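Local coordinates for putative mandelate racemase (Bordetella bronchiseptica, PDB 3OZM), which probably carries out magnesium-dependent chemistry on sugar acids, as a mandelate racemase-type member of the enolase superfamily, and is seen here with D-xylaric acid bound, at residues 140-145 and 327-332; 200-205 and 224-229; 22-27 and 146-151. All blocks are in the same frame, centred on the assembly; numbering follows the deposited sequence.

Interaction 1: residues 140-145 and 327-332; sequences RAYASS and MFEWDI. With DXL (D-xylaric acid), chain J.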
loop_
_atom_site.group_PDB
_atom_site.type_symbol
_atom_site.label_atom_id
_atom_site.label_comp_id
_atom_site.label_asym_id
_atom_site.label_seq_id
_atom_site.Cartn_x
_atom_site.Cartn_y
_atom_site.Cartn_z
ATOM N N ARG A 140 -6.954 -19.036 -5.281
ATOM C CA ARG A 140 -8.070 -19.871 -4.829
ATOM C C ARG A 140 -9.390 -19.096 -4.799
ATOM O O ARG A 140 -9.503 -18.057 -4.129
ATOM C CB ARG A 140 -7.792 -20.459 -3.449
ATOM C CG ARG A 140 -8.938 -21.333 -2.928
ATOM C CD ARG A 140 -8.939 -21.398 -1.426
ATOM N NE ARG A 140 -9.520 -22.650 -0.965
ATOM C CZ ARG A 140 -9.366 -23.118 0.258
ATOM N NH1 ARG A 140 -8.640 -22.423 1.132
ATOM N NH2 ARG A 140 -9.922 -24.276 0.601
ATOM N N ALA A 141 -10.390 -19.616 -5.515
ATOM C CA ALA A 141 -11.694 -18.958 -5.637
ATOM C C ALA A 141 -12.766 -19.641 -4.795
ATOM O O ALA A 141 -12.635 -20.808 -4.429
ATOM C CB ALA A 141 -12.134 -18.924 -7.092
ATOM N N TYR A 142 -13.828 -18.906 -4.496
ATOM C CA TYR A 142 -15.011 -19.521 -3.915
ATOM C C TYR A 142 -16.259 -19.208 -4.730
ATOM O O TYR A 142 -16.370 -18.137 -5.337
ATOM C CB TYR A 142 -15.178 -19.167 -2.424
ATOM C CG TYR A 142 -15.666 -17.765 -2.076
ATOM C CD1 TYR A 142 -17.028 -17.460 -2.063
ATOM C CD2 TYR A 142 -14.760 -16.766 -1.708
ATOM C CE1 TYR A 142 -17.479 -16.183 -1.704
ATOM C CE2 TYR A 142 -15.191 -15.497 -1.346
ATOM C CZ TYR A 142 -16.552 -15.210 -1.340
ATOM O OH TYR A 142 -16.985 -13.949 -0.979
ATOM N N ALA A 143 -17.179 -20.168 -4.757
ATOM C CA ALA A 143 -18.450 -20.024 -5.457
ATOM C C ALA A 143 -19.421 -19.196 -4.624
ATOM O O ALA A 143 -19.774 -19.572 -3.513
ATOM C CB ALA A 143 -19.047 -21.407 -5.748
ATOM N N SER A 144 -19.841 -18.060 -5.177
ATOM C CA SER A 144 -20.707 -17.115 -4.486
ATOM C C SER A 144 -22.031 -16.981 -5.240
ATOM O O SER A 144 -22.041 -16.505 -6.379
ATOM C CB SER A 144 -20.004 -15.756 -4.459
ATOM O OG SER A 144 -20.692 -14.826 -3.645
ATOM N N SER A 145 -23.156 -17.389 -4.653
ATOM C CA SER A 145 -23.268 -18.039 -3.355
ATOM C C SER A 145 -24.477 -18.948 -3.470
ATOM O O SER A 145 -25.173 -18.939 -4.490
ATOM C CB SER A 145 -23.581 -17.030 -2.243
ATOM O OG SER A 145 -22.480 -16.190 -1.950
ATOM N N MET A 327 -9.060 -16.110 -0.968
ATOM C CA MET A 327 -10.390 -16.694 -0.839
ATOM C C MET A 327 -11.204 -15.781 -1.721
ATOM O O MET A 327 -11.898 -14.877 -1.254
ATOM C CB MET A 327 -10.871 -16.679 0.628
ATOM C CG MET A 327 -12.244 -17.302 0.847
ATOM S SD MET A 327 -12.333 -19.015 0.245
ATOM C CE MET A 327 -11.239 -19.848 1.402
ATOM N N PHE A 328 -11.069 -16.002 -3.019
ATOM C CA PHE A 328 -11.497 -15.021 -4.011
ATOM C C PHE A 328 -12.945 -15.226 -4.488
ATOM O O PHE A 328 -13.279 -16.266 -5.057
ATOM C CB PHE A 328 -10.556 -15.034 -5.211
ATOM C CG PHE A 328 -10.837 -13.941 -6.183
ATOM C CD1 PHE A 328 -10.397 -12.648 -5.925
ATOM C CD2 PHE A 328 -11.572 -14.186 -7.330
ATOM C CE1 PHE A 328 -10.674 -11.617 -6.803
ATOM C CE2 PHE A 328 -11.849 -13.163 -8.221
ATOM C CZ PHE A 328 -11.387 -11.873 -7.956
ATOM N N GLU A 329 -13.790 -14.228 -4.264
ATOM C CA GLU A 329 -15.215 -14.346 -4.561
ATOM C C GLU A 329 -15.476 -14.412 -6.061
ATOM O O GLU A 329 -15.062 -13.527 -6.806
ATOM C CB GLU A 329 -15.994 -13.163 -3.976
ATOM C CG GLU A 329 -17.503 -13.273 -4.204
ATOM C CD GLU A 329 -18.308 -12.231 -3.468
ATOM O OE1 GLU A 329 -17.796 -11.114 -3.235
ATOM O OE2 GLU A 329 -19.482 -12.535 -3.145
ATOM N N TRP A 330 -16.184 -15.454 -6.489
ATOM C CA TRP A 330 -16.600 -15.581 -7.882
ATOM C C TRP A 330 -18.117 -15.826 -7.988
ATOM O O TRP A 330 -18.612 -16.907 -7.644
ATOM C CB TRP A 330 -15.829 -16.709 -8.587
ATOM C CG TRP A 330 -15.964 -16.583 -10.077
ATOM C CD1 TRP A 330 -17.062 -16.895 -10.830
ATOM C CD2 TRP A 330 -14.987 -16.050 -10.990
ATOM N NE1 TRP A 330 -16.827 -16.593 -12.154
ATOM C CE2 TRP A 330 -15.563 -16.081 -12.280
ATOM C CE3 TRP A 330 -13.682 -15.568 -10.846
ATOM C CZ2 TRP A 330 -14.877 -15.647 -13.415
ATOM C CZ3 TRP A 330 -13.002 -15.133 -11.978
ATOM C CH2 TRP A 330 -13.603 -15.177 -13.244
ATOM N N ASP A 331 -18.831 -14.798 -8.425
ATOM C CA ASP A 331 -20.271 -14.837 -8.704
ATOM C C ASP A 331 -20.615 -15.981 -9.654
ATOM O O ASP A 331 -20.210 -15.962 -10.818
ATOM C CB ASP A 331 -20.666 -13.504 -9.343
ATOM C CG ASP A 331 -22.166 -13.358 -9.582
ATOM O OD1 ASP A 331 -22.948 -14.329 -9.407
ATOM O OD2 ASP A 331 -22.557 -12.231 -9.958
ATOM N N ILE A 332 -21.332 -16.985 -9.147
ATOM C CA ILE A 332 -21.821 -18.076 -9.987
ATOM C C ILE A 332 -23.325 -17.986 -10.284
ATOM O O ILE A 332 -23.909 -18.919 -10.833
ATOM C CB ILE A 332 -21.461 -19.474 -9.407
ATOM C CG1 ILE A 332 -21.823 -19.588 -7.921
ATOM C CG2 ILE A 332 -19.971 -19.752 -9.549
ATOM C CD1 ILE A 332 -23.323 -19.518 -7.612
HETATM O OAA DXL J . -26.121 -11.013 -3.329
HETATM O OAB DXL J . -25.531 -8.373 -3.673
HETATM O OAC DXL J . -23.368 -9.807 -0.172
HETATM O OAD DXL J . -21.335 -11.000 -2.902
HETATM O OAE DXL J . -26.169 -10.688 -1.140
HETATM C CAF DXL J . -25.863 -10.354 -2.308
HETATM C CAG DXL J . -25.100 -9.037 -2.472
HETATM C CAH DXL J . -23.590 -9.318 -2.589
HETATM C CAI DXL J . -23.125 -10.300 -1.498
HETATM C CAJ DXL J . -21.684 -10.816 -1.717
HETATM O OAK DXL J . -20.960 -11.059 -0.721
HETATM O OAL DXL J . -22.879 -8.075 -2.588
#
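E329 lies over one face of the Y142 ring, its CA 3.7 Å from the ring centroid in a CH-pi contact, while M327 O meets the edge of the ring near its plane, 3.4 Å from CE2. M327 SD stands obliquely to the same ring, 5.0 Å from its centroid, a Met-aromatic contact, and M327 CE rests over one face of the R140 guanidinium, whose NE is hydrogen-bonded to T168. The ring comes to lie along E329 because Y142 takes chi1 75°, with CG between its backbone N and carbonyl carbon. Ring and carboxylate planes are then 24° apart, and E329 CB and CG run beneath CZ and OH. Behind these side chains is a parallel ladder of five backbone bonds, from R140 O with F328 N to S144 O with I332 N. A141, A143, F328 and W330 take the other face of the sheet, where F328 and W330 pack on helix 309-321. In an enolase-type barrel such a ladder joins the first strand to the last and closes the cylinder.

At the ligand end E329 is extended, and its OE2 accepts from S144 OG at 2.6 Å on the lone pair turned away from OE1. S145 OG donates to S144 OG at 2.8 Å, while Y142 OH bonds to K171 NZ. E329 OE2 also lies 2.4 Å from OAD of D-xylaric acid, unusually short for two oxygens, so one of the acid groups probably holds a proton. Two serine hydroxyls in series end on OE2, which may steady the carboxylate beside the ligand.

Interaction 2: residues 200-205 and 224-229; sequences VDANQS and YWFEEP. With MG (magnesium ion), chain I; DXL (D-xylaric acid), chain J.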
loop_
_atom_site.group_PDB
_atom_site.type_symbol
_atom_site.label_atom_id
_atom_site.label_comp_id
_atom_site.label_asym_id
_atom_site.label_seq_id
_atom_site.Cartn_x
_atom_site.Cartn_y
_atom_site.Cartn_z
ATOM N N VAL A 200 -20.139 -18.169 5.323
ATOM C CA VAL A 200 -21.514 -17.772 5.576
ATOM C C VAL A 200 -21.623 -16.250 5.509
ATOM O O VAL A 200 -20.704 -15.536 5.944
ATOM C CB VAL A 200 -21.941 -18.280 6.973
ATOM C CG1 VAL A 200 -23.221 -17.630 7.427
ATOM C CG2 VAL A 200 -22.050 -19.812 6.968
ATOM N N ASP A 201 -22.748 -15.762 4.986
ATOM C CA ASP A 201 -22.954 -14.332 4.762
ATOM C C ASP A 201 -24.367 -13.974 5.175
ATOM O O ASP A 201 -25.336 -14.431 4.561
ATOM C CB ASP A 201 -22.745 -14.010 3.279
ATOM C CG ASP A 201 -22.785 -12.517 2.975
ATOM O OD1 ASP A 201 -23.197 -11.695 3.835
ATOM O OD2 ASP A 201 -22.415 -12.178 1.840
ATOM N N ALA A 202 -24.489 -13.154 6.216
ATOM C CA ALA A 202 -25.806 -12.762 6.719
ATOM C C ALA A 202 -26.332 -11.436 6.156
ATOM O O ALA A 202 -27.443 -11.053 6.460
ATOM C CB ALA A 202 -25.783 -12.719 8.274
ATOM N N ASN A 203 -25.537 -10.734 5.339
ATOM C CA ASN A 203 -25.980 -9.454 4.787
ATOM C C ASN A 203 -26.599 -8.495 5.819
ATOM O O ASN A 203 -27.632 -7.883 5.557
ATOM C CB ASN A 203 -26.973 -9.695 3.644
ATOM C CG ASN A 203 -26.303 -10.272 2.421
ATOM O OD1 ASN A 203 -26.310 -11.485 2.212
ATOM N ND2 ASN A 203 -25.709 -9.405 1.609
ATOM N N GLN A 204 -25.956 -8.375 6.980
ATOM C CA GLN A 204 -26.387 -7.477 8.061
ATOM C C GLN A 204 -27.751 -7.799 8.691
ATOM O O GLN A 204 -28.365 -6.928 9.311
ATOM C CB GLN A 204 -26.411 -6.018 7.588
ATOM C CG GLN A 204 -25.165 -5.543 6.844
ATOM C CD GLN A 204 -25.246 -4.064 6.492
ATOM O OE1 GLN A 204 -25.417 -3.222 7.364
ATOM N NE2 GLN A 204 -25.139 -3.745 5.195
ATOM N N SER A 205 -28.204 -9.043 8.557
ATOM C CA SER A 205 -29.588 -9.394 8.902
ATOM C C SER A 205 -29.830 -9.923 10.319
ATOM O O SER A 205 -30.966 -10.260 10.669
ATOM C CB SER A 205 -30.139 -10.413 7.904
ATOM O OG SER A 205 -29.571 -11.692 8.130
ATOM N N TYR A 224 -15.408 -21.030 7.550
ATOM C CA TYR A 224 -14.202 -20.265 7.331
ATOM C C TYR A 224 -14.383 -18.830 7.806
ATOM O O TYR A 224 -13.504 -18.274 8.481
ATOM C CB TYR A 224 -13.856 -20.323 5.843
ATOM C CG TYR A 224 -12.554 -19.664 5.483
ATOM C CD1 TYR A 224 -11.345 -20.350 5.605
ATOM C CD2 TYR A 224 -12.524 -18.355 5.042
ATOM C CE1 TYR A 224 -10.146 -19.744 5.273
ATOM C CE2 TYR A 224 -11.335 -17.739 4.712
ATOM C CZ TYR A 224 -10.150 -18.435 4.830
ATOM O OH TYR A 224 -8.971 -17.804 4.496
ATOM N N TRP A 225 -15.524 -18.237 7.463
ATOM C CA TRP A 225 -15.856 -16.907 7.956
ATOM C C TRP A 225 -17.349 -16.636 8.082
ATOM O O TRP A 225 -18.181 -17.336 7.489
ATOM C CB TRP A 225 -15.145 -15.797 7.146
ATOM C CG TRP A 225 -15.677 -15.420 5.766
ATOM C CD1 TRP A 225 -16.986 -15.301 5.366
ATOM C CD2 TRP A 225 -14.879 -15.006 4.643
ATOM N NE1 TRP A 225 -17.042 -14.885 4.042
ATOM C CE2 TRP A 225 -15.765 -14.692 3.583
ATOM C CE3 TRP A 225 -13.498 -14.881 4.429
ATOM C CZ2 TRP A 225 -15.311 -14.268 2.322
ATOM C CZ3 TRP A 225 -13.047 -14.471 3.179
ATOM C CH2 TRP A 225 -13.958 -14.164 2.140
ATOM N N PHE A 226 -17.650 -15.603 8.864
ATOM C CA PHE A 226 -19.007 -15.118 9.124
ATOM C C PHE A 226 -19.018 -13.690 8.611
ATOM O O PHE A 226 -18.467 -12.792 9.256
ATOM C CB PHE A 226 -19.218 -15.120 10.648
ATOM C CG PHE A 226 -20.659 -14.987 11.101
ATOM C CD1 PHE A 226 -21.722 -14.923 10.204
ATOM C CD2 PHE A 226 -20.936 -14.954 12.462
ATOM C CE1 PHE A 226 -23.044 -14.825 10.679
ATOM C CE2 PHE A 226 -22.237 -14.845 12.940
ATOM C CZ PHE A 226 -23.291 -14.796 12.049
ATOM N N GLU A 227 -19.617 -13.492 7.441
ATOM C CA GLU A 227 -19.595 -12.215 6.732
ATOM C C GLU A 227 -20.835 -11.370 7.015
ATOM O O GLU A 227 -21.950 -11.888 7.053
ATOM C CB GLU A 227 -19.487 -12.486 5.227
ATOM C CG GLU A 227 -19.702 -11.277 4.329
ATOM C CD GLU A 227 -19.352 -11.569 2.881
ATOM O OE1 GLU A 227 -18.776 -12.637 2.584
ATOM O OE2 GLU A 227 -19.646 -10.710 2.028
ATOM N N GLU A 228 -20.625 -10.060 7.177
ATOM C CA GLU A 228 -21.669 -9.127 7.594
ATOM C C GLU A 228 -22.688 -9.756 8.561
ATOM O O GLU A 228 -23.888 -9.793 8.278
ATOM C CB GLU A 228 -22.393 -8.515 6.381
ATOM C CG GLU A 228 -21.555 -7.527 5.529
ATOM C CD GLU A 228 -22.442 -6.713 4.568
ATOM O OE1 GLU A 228 -23.371 -7.299 3.971
ATOM O OE2 GLU A 228 -22.228 -5.485 4.424
ATOM N N PRO A 229 -22.207 -10.232 9.719
ATOM C CA PRO A 229 -23.115 -10.851 10.687
ATOM C C PRO A 229 -24.138 -9.847 11.226
ATOM O O PRO A 229 -25.278 -10.213 11.512
ATOM C CB PRO A 229 -22.165 -11.300 11.803
ATOM C CG PRO A 229 -20.976 -10.371 11.693
ATOM C CD PRO A 229 -20.808 -10.241 10.181
HETATM MG MG MG I . -21.637 -10.182 1.209
HETATM O OAA DXL J . -26.121 -11.013 -3.329
HETATM O OAB DXL J . -25.531 -8.373 -3.673
HETATM O OAC DXL J . -23.368 -9.807 -0.172
HETATM O OAD DXL J . -21.335 -11.000 -2.902
HETATM O OAE DXL J . -26.169 -10.688 -1.140
HETATM C CAF DXL J . -25.863 -10.354 -2.308
HETATM C CAG DXL J . -25.100 -9.037 -2.472
HETATM C CAH DXL J . -23.590 -9.318 -2.589
HETATM C CAI DXL J . -23.125 -10.300 -1.498
HETATM C CAJ DXL J . -21.684 -10.816 -1.717
HETATM O OAK DXL J . -20.960 -11.059 -0.721
HETATM O OAL DXL J . -22.879 -8.075 -2.588
HETATM O O HOH W 1 -22.593 -9.319 2.867
HETATM O O HOH W 2 -25.643 -6.373 2.832
#
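D201, joined to E227 through a magnesium ion, has its OD1 atom gripped by two donors: the backbone N of N203 at 2.9 Å, which closes an Asx turn, and a magnesium-bound water at 2.6 Å. That water also lies very near E228 OE1, at a separation too short to be taken at face value. The other oxygen, D201 OD2, binds magnesium at 2.2 Å, as does E227 OE2 at the same distance. The two carboxylates stack with planes 23° apart, and their oxygens OD2 and OE2 come within 3.1 Å because the metal draws both in. As bridge partners D201 and E227 point to the same face of the sheet; with CG anti to the backbone N (chi1 -174° and 169°), both side chains extend toward the metal.

E254 and two oxygens of D-xylaric acid, OAC and OAK, complete the metal site. Acidic ligands at the ends of successive parallel strands are the signature of the enolase superfamily barrel, and here strands 197-201 and 225-227 belong to one beta-alpha-beta unit through helix 208-220. Between them V200 N bonds to W225 O, E227 N to V200 O, and A202 N to E227 O. On the face of V200 and F226, V200 CG1 approaches the F226 ring obliquely; A202 CB, just past the strand, does the same, and P229 CB sits over the ring centre.

Past the strand a type I' turn runs from A202 to S205, with S205 N bonded to A202 O, while Q204 N reaches E228 O at 2.8 Å. N203 ND2 donates to ligand OAC at 3.0 Å. E227 OE1 pairs with K171, and E228 OE2 bonds to N255.

Interaction 3: residues 22-27 and 146-151; sequences RVESGA and IYWDLT. With DXL (D-xylaric acid), chain J.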
loop_
_atom_site.group_PDB
_atom_site.type_symbol
_atom_site.label_atom_id
_atom_site.label_comp_id
_atom_site.label_asym_id
_atom_site.label_seq_id
_atom_site.Cartn_x
_atom_site.Cartn_y
_atom_site.Cartn_z
ATOM N N ARG A 22 -33.703 -15.928 -10.325
ATOM C CA ARG A 22 -33.631 -14.815 -9.374
ATOM C C ARG A 22 -33.391 -15.327 -7.953
ATOM O O ARG A 22 -34.069 -16.236 -7.490
ATOM C CB ARG A 22 -34.885 -13.949 -9.447
ATOM C CG ARG A 22 -35.054 -13.252 -10.799
ATOM C CD ARG A 22 -36.328 -12.407 -10.863
ATOM N NE ARG A 22 -36.294 -11.577 -12.067
ATOM C CZ ARG A 22 -37.240 -10.721 -12.427
ATOM N NH1 ARG A 22 -37.100 -10.017 -13.546
ATOM N NH2 ARG A 22 -38.328 -10.575 -11.684
ATOM N N VAL A 23 -32.395 -14.772 -7.273
ATOM C CA VAL A 23 -32.097 -15.211 -5.915
ATOM C C VAL A 23 -32.293 -14.054 -4.954
ATOM O O VAL A 23 -32.209 -12.893 -5.357
ATOM C CB VAL A 23 -30.640 -15.746 -5.789
ATOM C CG1 VAL A 23 -30.444 -17.001 -6.623
ATOM C CG2 VAL A 23 -29.632 -14.672 -6.178
ATOM N N GLU A 24 -32.550 -14.376 -3.686
ATOM C CA GLU A 24 -32.714 -13.372 -2.647
ATOM C C GLU A 24 -31.757 -13.600 -1.471
ATOM O O GLU A 24 -31.511 -14.730 -1.066
ATOM C CB GLU A 24 -34.158 -13.357 -2.134
ATOM C CG GLU A 24 -34.453 -12.191 -1.198
ATOM C CD GLU A 24 -35.935 -12.039 -0.884
ATOM O OE1 GLU A 24 -36.702 -12.989 -1.148
ATOM O OE2 GLU A 24 -36.322 -10.967 -0.372
ATOM N N SER A 25 -31.232 -12.505 -0.931
ATOM C CA SER A 25 -30.500 -12.534 0.329
ATOM C C SER A 25 -30.945 -11.326 1.138
ATOM O O SER A 25 -31.906 -10.649 0.772
ATOM C CB SER A 25 -29.001 -12.443 0.073
ATOM O OG SER A 25 -28.702 -11.189 -0.512
ATOM N N GLY A 26 -30.246 -11.052 2.238
ATOM C CA GLY A 26 -30.521 -9.867 3.028
ATOM C C GLY A 26 -30.467 -8.586 2.212
ATOM O O GLY A 26 -31.084 -7.586 2.578
ATOM N N ALA A 27 -29.730 -8.619 1.102
ATOM C CA ALA A 27 -29.574 -7.461 0.224
ATOM C C ALA A 27 -30.796 -7.208 -0.668
ATOM O O ALA A 27 -30.918 -6.138 -1.268
ATOM C CB ALA A 27 -28.306 -7.607 -0.637
ATOM N N ILE A 146 -24.733 -19.706 -2.414
ATOM C CA ILE A 146 -25.981 -20.441 -2.263
ATOM C C ILE A 146 -26.938 -19.556 -1.469
ATOM O O ILE A 146 -26.608 -19.129 -0.369
ATOM C CB ILE A 146 -25.716 -21.776 -1.554
ATOM C CG1 ILE A 146 -24.750 -22.618 -2.394
ATOM C CG2 ILE A 146 -27.025 -22.520 -1.276
ATOM C CD1 ILE A 146 -24.165 -23.808 -1.656
ATOM N N TYR A 147 -28.106 -19.258 -2.041
ATOM C CA TYR A 147 -28.970 -18.193 -1.521
ATOM C C TYR A 147 -30.103 -18.698 -0.624
ATOM O O TYR A 147 -30.177 -19.886 -0.323
ATOM C CB TYR A 147 -29.513 -17.331 -2.672
ATOM C CG TYR A 147 -28.519 -16.279 -3.111
ATOM C CD1 TYR A 147 -27.396 -16.626 -3.854
ATOM C CD2 TYR A 147 -28.684 -14.948 -2.754
ATOM C CE1 TYR A 147 -26.464 -15.664 -4.237
ATOM C CE2 TYR A 147 -27.776 -13.986 -3.140
ATOM C CZ TYR A 147 -26.666 -14.349 -3.880
ATOM O OH TYR A 147 -25.752 -13.383 -4.249
ATOM N N TRP A 148 -30.973 -17.779 -0.206
ATOM C CA TRP A 148 -32.096 -18.094 0.682
ATOM C C TRP A 148 -33.142 -19.011 0.034
ATOM O O TRP A 148 -33.147 -19.194 -1.185
ATOM C CB TRP A 148 -32.800 -16.803 1.116
ATOM C CG TRP A 148 -32.050 -15.963 2.097
ATOM C CD1 TRP A 148 -30.817 -16.211 2.631
ATOM C CD2 TRP A 148 -32.502 -14.731 2.681
ATOM N NE1 TRP A 148 -30.469 -15.203 3.508
ATOM C CE2 TRP A 148 -31.490 -14.286 3.560
ATOM C CE3 TRP A 148 -33.665 -13.962 2.544
ATOM C CZ2 TRP A 148 -31.605 -13.103 4.298
ATOM C CZ3 TRP A 148 -33.780 -12.781 3.277
ATOM C CH2 TRP A 148 -32.751 -12.364 4.140
ATOM N N ASP A 149 -34.024 -19.579 0.860
ATOM C CA ASP A 149 -35.233 -20.268 0.378
ATOM C C ASP A 149 -35.072 -21.769 0.122
ATOM O O ASP A 149 -36.017 -22.424 -0.327
ATOM C CB ASP A 149 -35.766 -19.612 -0.906
ATOM C CG ASP A 149 -36.346 -18.234 -0.668
ATOM O OD1 ASP A 149 -37.316 -18.130 0.110
ATOM O OD2 ASP A 149 -35.849 -17.260 -1.283
ATOM N N LEU A 150 -33.890 -22.310 0.389
ATOM C CA LEU A 150 -33.621 -23.722 0.119
ATOM C C LEU A 150 -33.808 -24.621 1.333
ATOM O O LEU A 150 -33.653 -24.179 2.469
ATOM C CB LEU A 150 -32.190 -23.901 -0.394
ATOM C CG LEU A 150 -31.832 -23.072 -1.625
ATOM C CD1 LEU A 150 -30.394 -23.333 -2.030
ATOM C CD2 LEU A 150 -32.788 -23.403 -2.763
ATOM N N THR A 151 -34.114 -25.893 1.078
ATOM C CA THR A 151 -34.106 -26.912 2.113
ATOM C C THR A 151 -32.669 -27.408 2.292
ATOM O O THR A 151 -31.822 -27.188 1.428
ATOM C CB THR A 151 -34.983 -28.121 1.725
ATOM O OG1 THR A 151 -34.442 -28.743 0.554
ATOM C CG2 THR A 151 -36.432 -27.692 1.465
HETATM O OAA DXL J . -26.121 -11.013 -3.329
HETATM O OAB DXL J . -25.531 -8.373 -3.673
HETATM O OAC DXL J . -23.368 -9.807 -0.172
HETATM O OAD DXL J . -21.335 -11.000 -2.902
HETATM O OAE DXL J . -26.169 -10.688 -1.140
HETATM C CAF DXL J . -25.863 -10.354 -2.308
HETATM C CAG DXL J . -25.100 -9.037 -2.472
HETATM C CAH DXL J . -23.590 -9.318 -2.589
HETATM C CAI DXL J . -23.125 -10.300 -1.498
HETATM C CAJ DXL J . -21.684 -10.816 -1.717
HETATM O OAK DXL J . -20.960 -11.059 -0.721
HETATM O OAL DXL J . -22.879 -8.075 -2.588
HETATM O O HOH W 3 -33.132 -17.116 -3.246
#
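E24 O and W148 N face each other in a single backbone hydrogen bond, 3.2 Å long with the donor almost in line with the C=O bond, and a water beside it bridges E24 N to W148 O. On this short pairing two aromatic rings are laid against residues 22-27. V23 CG2 sits over the centre of the Y147 ring, 3.4 Å from its centroid and only 6° off the normal, a CH-pi contact. E24 O lies at the edge of that ring, near its plane. W148 offers a face instead: S25 CA stands 3.9 Å from the centroid of its five-membered ring, and G26 N comes within 3.2 Å of CZ2 over the outer part of the six-membered ring. Farther out, E24 OE1 and D149 OD2 are like charges 4.4 Å apart. R176, in a salt bridge with D149 OD1 and a weak, long ion pair with E24 OE1, probably eases the repulsion; E24 OE2 is hydrogen-bonded to H385.

The polar ends converge on D-xylaric acid. With chi1 64°, S25 OG lies between its backbone N and carbonyl carbon, where it accepts from A27 N in an ST turn and donates to ligand OAE at 2.7 Å. Y147 OH donates to OAA of the same carboxylate at 2.6 Å, and OAA lies in the plane of the ring at its edge. Two hydroxyl donors, one from the N-terminal segment and one from the loop after barrel strand 139-146, thus each take one oxygen of the ligand carboxylate that does not bind magnesium, which would fix its rotation.

Along the chain the segments come in the order 22-27, 140-145, 146-151, 200-205, 224-229 and 327-332. Interaction 2 is therefore nested inside the loop closed by interaction 1, whereas interactions 1 and 3 cross and adjoin at residues 145 and 146. Interactions 1 and 2 belong to the same barrel sheet, with centres about 15 Å apart, and pack on each other where Y142 and M327 meet W225. Interaction 3 ties the N-terminal segment to the mouth of the barrel, its centre about 13 Å from interaction 2, where S25 and G26 touch N203. All three reach D-xylaric acid: barrel closure, metal site and cap surround a single ligand.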